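Local structure of putative archaeal ammonia monooxygenase subunit B (Candidatus Nitrosocaldus yellowstonii, 4O65) at residues A[89-101]-A[111-125]. The protein binds copper through a cupredoxin domain and is probably a subunit of the membrane monooxygenase that oxidises ammonia. Sequence-based numbering, arbitrary orientation.
Sequences NRWEFISRDPPGN and VPYKLCLSALEPGTY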
ATOM      1  N   ASN A  89      -1.652  -7.901  -5.765  1.00 49.38           N
ATOM      2  CA  ASN A  89      -1.514  -9.356  -5.542  1.00 43.66           C
ATOM      3  C   ASN A  89      -1.944  -9.875  -4.144  1.00 36.77           C
ATOM      4  O   ASN A  89      -2.991 -10.535  -3.972  1.00 39.06           O
ATOM      5  CB  ASN A  89      -0.063  -9.767  -5.777  1.00 49.29           C
ATOM      6  CG  ASN A  89       0.089 -11.276  -5.870  1.00 50.90           C
ATOM      7  OD1 ASN A  89      -0.912 -11.998  -5.912  1.00 53.37           O
ATOM      8  ND2 ASN A  89       1.325 -11.760  -5.889  1.00 59.98           N
ATOM      9  N   ARG A  90      -1.119  -9.610  -3.144  1.00 30.16           N
ATOM     10  CA  ARG A  90      -1.481  -9.961  -1.774  1.00 28.31           C
ATOM     11  C   ARG A  90      -1.995  -8.746  -1.016  1.00 24.78           C
ATOM     12  O   ARG A  90      -2.588  -8.923   0.055  1.00 22.83           O
ATOM     13  CB  ARG A  90      -0.334 -10.649  -1.046  1.00 30.20           C
ATOM     14  CG  ARG A  90      -0.344 -12.100  -1.596  1.00 37.25           C
ATOM     15  CD  ARG A  90       0.925 -12.897  -1.530  1.00 45.58           C
ATOM     16  NE  ARG A  90       1.116 -13.469  -0.210  1.00 53.23           N
ATOM     17  CZ  ARG A  90       0.567 -14.594   0.244  1.00 56.48           C
ATOM     18  NH1 ARG A  90      -0.249 -15.312  -0.524  1.00 62.38           N
ATOM     19  NH2 ARG A  90       0.849 -14.991   1.488  1.00 55.54           N
ATOM     20  N   TRP A  91      -1.722  -7.553  -1.577  1.00 23.42           N
ATOM     21  CA  TRP A  91      -2.145  -6.231  -1.020  1.00 23.63           C
ATOM     22  C   TRP A  91      -2.734  -5.426  -2.132  1.00 25.48           C
ATOM     23  O   TRP A  91      -2.392  -5.663  -3.301  1.00 27.19           O
ATOM     24  CB  TRP A  91      -0.925  -5.470  -0.484  1.00 21.12           C
ATOM     25  CG  TRP A  91      -0.344  -6.129   0.744  1.00 21.62           C
ATOM     26  CD1 TRP A  91       0.508  -7.225   0.787  1.00 22.21           C
ATOM     27  CD2 TRP A  91      -0.639  -5.813   2.123  1.00 20.47           C
ATOM     28  NE1 TRP A  91       0.792  -7.595   2.076  1.00 21.70           N
ATOM     29  CE2 TRP A  91       0.144  -6.768   2.944  1.00 22.16           C
ATOM     30  CE3 TRP A  91      -1.428  -4.859   2.757  1.00 20.22           C
ATOM     31  CZ2 TRP A  91       0.117  -6.753   4.329  1.00 21.91           C
ATOM     32  CZ3 TRP A  91      -1.428  -4.833   4.157  1.00 20.07           C
ATOM     33  CH2 TRP A  91      -0.676  -5.755   4.933  1.00 22.65           C
ATOM     34  N   GLU A  92      -3.616  -4.484  -1.817  1.00 22.27           N
ATOM     35  CA  GLU A  92      -4.244  -3.633  -2.814  1.00 24.41           C
ATOM     36  C   GLU A  92      -4.129  -2.183  -2.350  1.00 24.68           C
ATOM     37  O   GLU A  92      -4.443  -1.904  -1.186  1.00 22.84           O
ATOM     38  CB  GLU A  92      -5.724  -4.032  -2.837  1.00 27.97           C
ATOM     39  CG  GLU A  92      -6.582  -3.288  -3.817  1.00 31.61           C
ATOM     40  CD  GLU A  92      -7.896  -4.004  -3.911  1.00 35.24           C
ATOM     41  OE1 GLU A  92      -8.779  -3.733  -3.078  1.00 35.80           O
ATOM     42  OE2 GLU A  92      -7.974  -4.925  -4.747  1.00 43.27           O
ATOM     43  N   PHE A  93      -3.776  -1.241  -3.236  1.00 23.59           N
ATOM     44  CA  PHE A  93      -3.866   0.171  -2.867  1.00 26.13           C
ATOM     45  C   PHE A  93      -5.305   0.648  -2.711  1.00 25.07           C
ATOM     46  O   PHE A  93      -6.218   0.262  -3.468  1.00 25.60           O
ATOM     47  CB  PHE A  93      -3.043   1.129  -3.767  1.00 29.40           C
ATOM     48  CG  PHE A  93      -1.616   1.292  -3.293  1.00 30.78           C
ATOM     49  CD1 PHE A  93      -1.303   2.229  -2.299  1.00 33.81           C
ATOM     50  CD2 PHE A  93      -0.607   0.435  -3.756  1.00 36.80           C
ATOM     51  CE1 PHE A  93      -0.005   2.369  -1.830  1.00 36.44           C
ATOM     52  CE2 PHE A  93       0.699   0.569  -3.286  1.00 38.66           C
ATOM     53  CZ  PHE A  93       0.996   1.530  -2.318  1.00 35.58           C
ATOM     54  N   ILE A  94      -5.499   1.451  -1.680  1.00 20.97           N
ATOM     55  CA  ILE A  94      -6.731   2.164  -1.481  1.00 22.16           C
ATOM     56  C   ILE A  94      -6.473   3.620  -1.891  1.00 23.49           C
ATOM     57  O   ILE A  94      -7.309   4.220  -2.584  1.00 23.67           O
ATOM     58  CB  ILE A  94      -7.222   2.104  -0.018  1.00 22.10           C
ATOM     59  CG1 ILE A  94      -7.642   0.668   0.327  1.00 22.66           C
ATOM     60  CG2 ILE A  94      -8.342   3.157   0.231  1.00 23.88           C
ATOM     61  CD1 ILE A  94      -7.782   0.422   1.827  1.00 21.37           C
ATOM     62  N   SER A  95      -5.352   4.197  -1.433  1.00 21.13           N
ATOM     63  CA  SER A  95      -5.050   5.556  -1.731  1.00 23.34           C
ATOM     64  C   SER A  95      -3.562   5.841  -1.506  1.00 22.24           C
ATOM     65  O   SER A  95      -2.834   5.090  -0.845  1.00 20.81           O
ATOM     66  CB  SER A  95      -5.922   6.533  -0.913  1.00 24.20           C
ATOM     67  OG  SER A  95      -5.612   6.473   0.482  1.00 26.65           O
ATOM     68  N   ARG A  96      -3.112   6.908  -2.149  1.00 23.83           N
ATOM     69  CA  ARG A  96      -1.707   7.357  -2.020  1.00 24.20           C
ATOM     70  C   ARG A  96      -1.699   8.855  -1.920  1.00 25.00           C
ATOM     71  O   ARG A  96      -2.506   9.552  -2.594  1.00 25.93           O
ATOM     72  CB  ARG A  96      -0.885   7.041  -3.265  1.00 28.40           C
ATOM     73  CG  ARG A  96      -0.490   5.606  -3.491  1.00 33.78           C
ATOM     74  CD  ARG A  96      -0.022   5.563  -4.945  1.00 39.70           C
ATOM     75  NE  ARG A  96       0.856   4.429  -5.208  1.00 46.26           N
ATOM     76  CZ  ARG A  96       0.434   3.267  -5.705  1.00 45.64           C
ATOM     77  NH1 ARG A  96      -0.865   3.097  -5.990  1.00 44.43           N
ATOM     78  NH2 ARG A  96       1.303   2.285  -5.930  1.00 46.42           N
ATOM     79  N   ASP A  97      -0.773   9.385  -1.108  1.00 22.79           N
ATOM     80  CA  ASP A  97      -0.485  10.819  -1.135  1.00 25.02           C
ATOM     81  C   ASP A  97       1.032  10.908  -1.146  1.00 24.74           C
ATOM     82  O   ASP A  97       1.661  10.227  -0.338  1.00 23.02           O
ATOM     83  CB  ASP A  97      -1.033  11.458   0.134  1.00 28.28           C
ATOM     84  CG  ASP A  97      -0.902  12.969   0.137  1.00 37.76           C
ATOM     85  OD1 ASP A  97      -1.055  13.620  -0.915  1.00 34.77           O
ATOM     86  OD2 ASP A  97      -0.628  13.503   1.220  1.00 41.86           O
ATOM     87  N   PRO A  98       1.627  11.666  -2.084  1.00 26.26           N
ATOM     88  CA  PRO A  98       0.992  12.427  -3.209  1.00 28.61           C
ATOM     89  C   PRO A  98       0.102  11.517  -4.085  1.00 28.84           C
ATOM     90  O   PRO A  98       0.376  10.330  -4.201  1.00 30.66           O
ATOM     91  CB  PRO A  98       2.201  12.833  -4.054  1.00 30.00           C
ATOM     92  CG  PRO A  98       3.320  12.944  -3.069  1.00 28.88           C
ATOM     93  CD  PRO A  98       3.093  11.760  -2.144  1.00 27.68           C
ATOM     94  N   PRO A  99      -0.944  12.078  -4.718  1.00 31.00           N
ATOM     95  CA  PRO A  99      -1.899  11.265  -5.506  1.00 35.15           C
ATOM     96  C   PRO A  99      -1.519  10.861  -6.945  1.00 36.43           C
ATOM     97  O   PRO A  99      -2.085   9.898  -7.465  1.00 40.10           O
ATOM     98  CB  PRO A  99      -3.154  12.163  -5.535  1.00 34.10           C
ATOM     99  CG  PRO A  99      -2.612  13.542  -5.477  1.00 35.72           C
ATOM    100  CD  PRO A  99      -1.429  13.465  -4.530  1.00 32.51           C
ATOM    101  N   GLY A 100      -0.641  11.581  -7.635  1.00 36.64           N
ATOM    102  CA  GLY A 100      -0.420  11.194  -9.062  1.00 40.11           C
ATOM    103  C   GLY A 100       0.278   9.825  -9.201  1.00 43.32           C
ATOM    104  O   GLY A 100       0.896   9.375  -8.247  1.00 46.53           O
ATOM    105  N   ASN A 101       0.175   9.174 -10.371  1.00 40.94           N
ATOM    106  CA  ASN A 101       0.957   7.965 -10.700  1.00 42.10           C
ATOM    107  C   ASN A 101       2.466   8.210 -10.549  1.00 37.93           C
ATOM    108  O   ASN A 101       3.213   7.317 -10.144  1.00 35.96           O
ATOM    109  CB  ASN A 101       0.707   7.528 -12.150  1.00 49.93           C
ATOM    110  CG  ASN A 101      -0.726   7.082 -12.399  1.00 54.29           C
ATOM    111  OD1 ASN A 101      -1.533   7.836 -12.950  1.00 64.23           O
ATOM    112  ND2 ASN A 101      -1.044   5.854 -12.008  1.00 57.94           N
ATOM    113  N   VAL A 111       8.934  15.547   0.825  1.00 23.33           N
ATOM    114  CA  VAL A 111       7.566  15.257   0.387  1.00 25.33           C
ATOM    115  C   VAL A 111       6.998  14.286   1.467  1.00 24.11           C
ATOM    116  O   VAL A 111       7.455  13.122   1.554  1.00 23.46           O
ATOM    117  CB  VAL A 111       7.551  14.601  -1.028  1.00 26.64           C
ATOM    118  CG1 VAL A 111       6.139  14.148  -1.421  1.00 28.88           C
ATOM    119  CG2 VAL A 111       8.026  15.631  -2.068  1.00 27.10           C
ATOM    120  N   PRO A 112       5.998  14.738   2.263  1.00 23.10           N
ATOM    121  CA  PRO A 112       5.330  13.752   3.152  1.00 22.85           C
ATOM    122  C   PRO A 112       4.541  12.787   2.317  1.00 21.20           C
ATOM    123  O   PRO A 112       4.016  13.165   1.233  1.00 22.05           O
ATOM    124  CB  PRO A 112       4.374  14.609   4.046  1.00 24.94           C
ATOM    125  CG  PRO A 112       4.355  15.963   3.413  1.00 29.37           C
ATOM    126  CD  PRO A 112       5.573  16.135   2.518  1.00 26.46           C
ATOM    127  N   TYR A 113       4.473  11.522   2.753  1.00 18.82           N
ATOM    128  CA  TYR A 113       3.662  10.540   1.977  1.00 18.38           C
ATOM    129  C   TYR A 113       2.750   9.759   2.909  1.00 18.13           C
ATOM    130  O   TYR A 113       3.031   9.627   4.125  1.00 18.43           O
ATOM    131  CB  TYR A 113       4.587   9.584   1.163  1.00 17.63           C
ATOM    132  CG  TYR A 113       5.307   8.547   2.001  1.00 18.03           C
ATOM    133  CD1 TYR A 113       4.732   7.289   2.237  1.00 17.80           C
ATOM    134  CD2 TYR A 113       6.627   8.781   2.450  1.00 17.29           C
ATOM    135  CE1 TYR A 113       5.399   6.330   3.041  1.00 18.60           C
ATOM    136  CE2 TYR A 113       7.304   7.838   3.194  1.00 18.45           C
ATOM    137  CZ  TYR A 113       6.705   6.612   3.459  1.00 17.40           C
ATOM    138  OH  TYR A 113       7.406   5.716   4.201  1.00 17.73           O
ATOM    139  N   LYS A 114       1.698   9.199   2.319  1.00 18.51           N
ATOM    140  CA  LYS A 114       0.774   8.332   3.042  1.00 19.68           C
ATOM    141  C   LYS A 114       0.267   7.288   2.047  1.00 20.49           C
ATOM    142  O   LYS A 114      -0.249   7.622   0.945  1.00 22.08           O
ATOM    143  CB  LYS A 114      -0.382   9.112   3.658  1.00 20.62           C
ATOM    144  CG  LYS A 114      -1.499   8.169   4.207  1.00 22.45           C
ATOM    145  CD  LYS A 114      -2.386   8.996   5.138  1.00 24.45           C
ATOM    146  CE  LYS A 114      -3.664   8.258   5.570  1.00 25.83           C
ATOM    147  NZ  LYS A 114      -4.477   9.004   6.621  1.00 28.63           N
ATOM    148  N   LEU A 115       0.448   6.025   2.410  1.00 18.43           N
ATOM    149  CA  LEU A 115      -0.047   4.911   1.615  1.00 20.00           C
ATOM    150  C   LEU A 115      -1.120   4.210   2.444  1.00 20.10           C
ATOM    151  O   LEU A 115      -0.951   3.987   3.671  1.00 20.93           O
ATOM    152  CB  LEU A 115       1.060   3.884   1.382  1.00 20.57           C
ATOM    153  CG  LEU A 115       2.431   4.458   1.017  1.00 23.18           C
ATOM    154  CD1 LEU A 115       3.376   3.290   0.790  1.00 23.32           C
ATOM    155  CD2 LEU A 115       2.255   5.283  -0.235  1.00 23.75           C
ATOM    156  N   CYS A 116      -2.235   3.909   1.783  1.00 19.70           N
ATOM    157  CA  CYS A 116      -3.333   3.226   2.460  1.00 18.64           C
ATOM    158  C   CYS A 116      -3.602   1.985   1.610  1.00 18.11           C
ATOM    159  O   CYS A 116      -3.848   2.140   0.411  1.00 18.70           O
ATOM    160  CB  CYS A 116      -4.571   4.074   2.481  1.00 21.89           C
ATOM    161  SG  CYS A 116      -5.811   3.326   3.618  1.00 29.12           S
ATOM    162  N   LEU A 117      -3.569   0.804   2.234  1.00 18.07           N
ATOM    163  CA  LEU A 117      -3.682  -0.500   1.520  1.00 19.02           C
ATOM    164  C   LEU A 117      -4.625  -1.433   2.248  1.00 18.70           C
ATOM    165  O   LEU A 117      -4.829  -1.296   3.453  1.00 19.32           O
ATOM    166  CB  LEU A 117      -2.313  -1.233   1.452  1.00 21.27           C
ATOM    167  CG  LEU A 117      -1.204  -0.453   0.721  1.00 22.46           C
ATOM    168  CD1 LEU A 117      -0.283   0.161   1.758  1.00 24.85           C
ATOM    169  CD2 LEU A 117      -0.448  -1.384  -0.210  1.00 26.01           C
ATOM    170  N   SER A 118      -5.231  -2.323   1.476  1.00 17.78           N
ATOM    171  CA  SER A 118      -6.037  -3.421   1.986  1.00 17.61           C
ATOM    172  C   SER A 118      -5.216  -4.723   1.906  1.00 18.05           C
ATOM    173  O   SER A 118      -4.619  -5.036   0.848  1.00 19.51           O
ATOM    174  CB  SER A 118      -7.272  -3.588   1.090  1.00 18.18           C
ATOM    175  OG  SER A 118      -7.943  -4.750   1.527  1.00 17.94           O
ATOM    176  N   ALA A 119      -5.111  -5.452   3.014  1.00 17.77           N
ATOM    177  CA  ALA A 119      -4.512  -6.796   2.960  1.00 18.00           C
ATOM    178  C   ALA A 119      -5.491  -7.751   2.301  1.00 19.15           C
ATOM    179  O   ALA A 119      -6.652  -7.893   2.762  1.00 18.98           O
ATOM    180  CB  ALA A 119      -4.233  -7.285   4.383  1.00 19.27           C
ATOM    181  N   LEU A 120      -5.034  -8.460   1.265  1.00 18.67           N
ATOM    182  CA  LEU A 120      -5.940  -9.414   0.550  1.00 19.35           C
ATOM    183  C   LEU A 120      -5.771 -10.878   0.956  1.00 20.47           C
ATOM    184  O   LEU A 120      -6.757 -11.680   0.951  1.00 20.51           O
ATOM    185  CB  LEU A 120      -5.737  -9.280  -0.968  1.00 20.76           C
ATOM    186  CG  LEU A 120      -5.957  -7.921  -1.595  1.00 21.78           C
ATOM    187  CD1 LEU A 120      -5.688  -7.977  -3.105  1.00 23.69           C
ATOM    188  CD2 LEU A 120      -7.389  -7.442  -1.340  1.00 22.65           C
ATOM    189  N   GLU A 121      -4.552 -11.271   1.334  1.00 20.65           N
ATOM    190  CA  GLU A 121      -4.285 -12.698   1.535  1.00 21.45           C
ATOM    191  C   GLU A 121      -3.527 -12.924   2.814  1.00 21.99           C
ATOM    192  O   GLU A 121      -2.667 -12.062   3.212  1.00 22.30           O
ATOM    193  CB  GLU A 121      -3.501 -13.273   0.307  1.00 24.14           C
ATOM    194  CG  GLU A 121      -4.067 -12.831  -1.037  1.00 23.61           C
ATOM    195  CD  GLU A 121      -5.463 -13.397  -1.324  1.00 28.28           C
ATOM    196  OE1 GLU A 121      -5.853 -14.371  -0.659  1.00 27.69           O
ATOM    197  OE2 GLU A 121      -6.160 -12.869  -2.224  1.00 29.51           O
ATOM    198  N   PRO A 122      -3.826 -14.036   3.497  1.00 22.44           N
ATOM    199  CA  PRO A 122      -3.216 -14.298   4.779  1.00 23.73           C
ATOM    200  C   PRO A 122      -1.703 -14.578   4.624  1.00 24.29           C
ATOM    201  O   PRO A 122      -1.258 -15.038   3.553  1.00 25.32           O
ATOM    202  CB  PRO A 122      -3.980 -15.533   5.293  1.00 24.84           C
ATOM    203  CG  PRO A 122      -4.284 -16.265   4.067  1.00 25.66           C
ATOM    204  CD  PRO A 122      -4.708 -15.163   3.098  1.00 23.35           C
ATOM    205  N   GLY A 123      -0.952 -14.236   5.661  1.00 25.34           N
ATOM    206  CA  GLY A 123       0.467 -14.499   5.662  1.00 26.98           C
ATOM    207  C   GLY A 123       1.192 -13.567   6.609  1.00 25.83           C
ATOM    208  O   GLY A 123       0.593 -12.690   7.232  1.00 25.06           O
ATOM    209  N   THR A 124       2.497 -13.776   6.691  1.00 25.39           N
ATOM    210  CA  THR A 124       3.357 -12.941   7.533  1.00 27.52           C
ATOM    211  C   THR A 124       4.254 -12.225   6.564  1.00 25.39           C
ATOM    212  O   THR A 124       4.926 -12.856   5.746  1.00 25.51           O
ATOM    213  CB  THR A 124       4.159 -13.783   8.542  1.00 29.56           C
ATOM    214  OG1 THR A 124       3.282 -14.209   9.581  1.00 32.72           O
ATOM    215  CG2 THR A 124       5.277 -12.925   9.163  1.00 31.25           C
ATOM    216  N   TYR A 125       4.219 -10.892   6.593  1.00 24.00           N
ATOM    217  CA  TYR A 125       4.872 -10.081   5.550  1.00 24.60           C
ATOM    218  C   TYR A 125       5.915  -9.181   6.196  1.00 24.72           C
ATOM    219  O   TYR A 125       5.669  -8.610   7.249  1.00 28.41           O
ATOM    220  CB  TYR A 125       3.849  -9.174   4.807  1.00 22.57           C
ATOM    221  CG  TYR A 125       2.737  -9.938   4.120  1.00 23.35           C
ATOM    222  CD1 TYR A 125       2.914 -10.404   2.804  1.00 25.15           C
ATOM    223  CD2 TYR A 125       1.519 -10.192   4.769  1.00 22.79           C
ATOM    224  CE1 TYR A 125       1.912 -11.114   2.154  1.00 25.95           C
ATOM    225  CE2 TYR A 125       0.529 -10.933   4.124  1.00 23.19           C
ATOM    226  CZ  TYR A 125       0.723 -11.369   2.830  1.00 25.40           C
ATOM    227  OH  TYR A 125      -0.239 -12.103   2.169  1.00 25.63           O
TER
HETATM  228  O   HOH W   1      -3.202   7.909   1.106  1.00 27.00           O
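Trp91 and Tyr125 form a T-shaped stack, with the indole edge turned to the phenol face. The ring planes stand at 77°. Trp91 CB lies near Ser118 O and Leu117 CD2. With CG anti to the carbonyl carbon (chi1 -68°), the indole lies against strand 111-119. CD2 is near Ala119 CA, and Trp91 CE3 meets Ala119 CA at 3.6 Å. NE1 sits over the centre of the Tyr125 ring, and CE2 is near the same ring. Trp91 CZ2 reaches Tyr125 CD2 at 3.7 Å. Ala119 CB lies over the face of the Trp91 six-membered ring, 4.0 Å from its centroid, a CH-pi contact nearest CZ3 and CH2. Val148 of strand 137-149 also touches Trp91, Ala119 and Tyr125, so this cluster joins the two sheets of the cupredoxin fold.

The hydroxyl of Tyr125 donates to Glu121 O at 2.6 Å, from above the carbonyl plane. Further along the same face of the sheet, Phe93 is held between two groups. Leu117 CD2 lies over one ring face and Arg96 CZ over the other. Arg96 NH2 donates a hydrogen bond to the backbone carbonyl Ile78 O of strand 74-81.

The strands 91-97 and 111-119 pair antiparallel. At a classic beta bulge, Ile94 N (2.8 Å) and Ser95 N (3.1 Å) both donate to Cys116 O, from the same face of its plane. Cys116 is tied to Cys51 by a disulfide. A water links Ser95 OG to Lys114 O.

Tyr125 directly precedes the copper ligand His126. The indole stack and the hydroxyl bond together probably restrain its ring, through apolar and polar contacts at once.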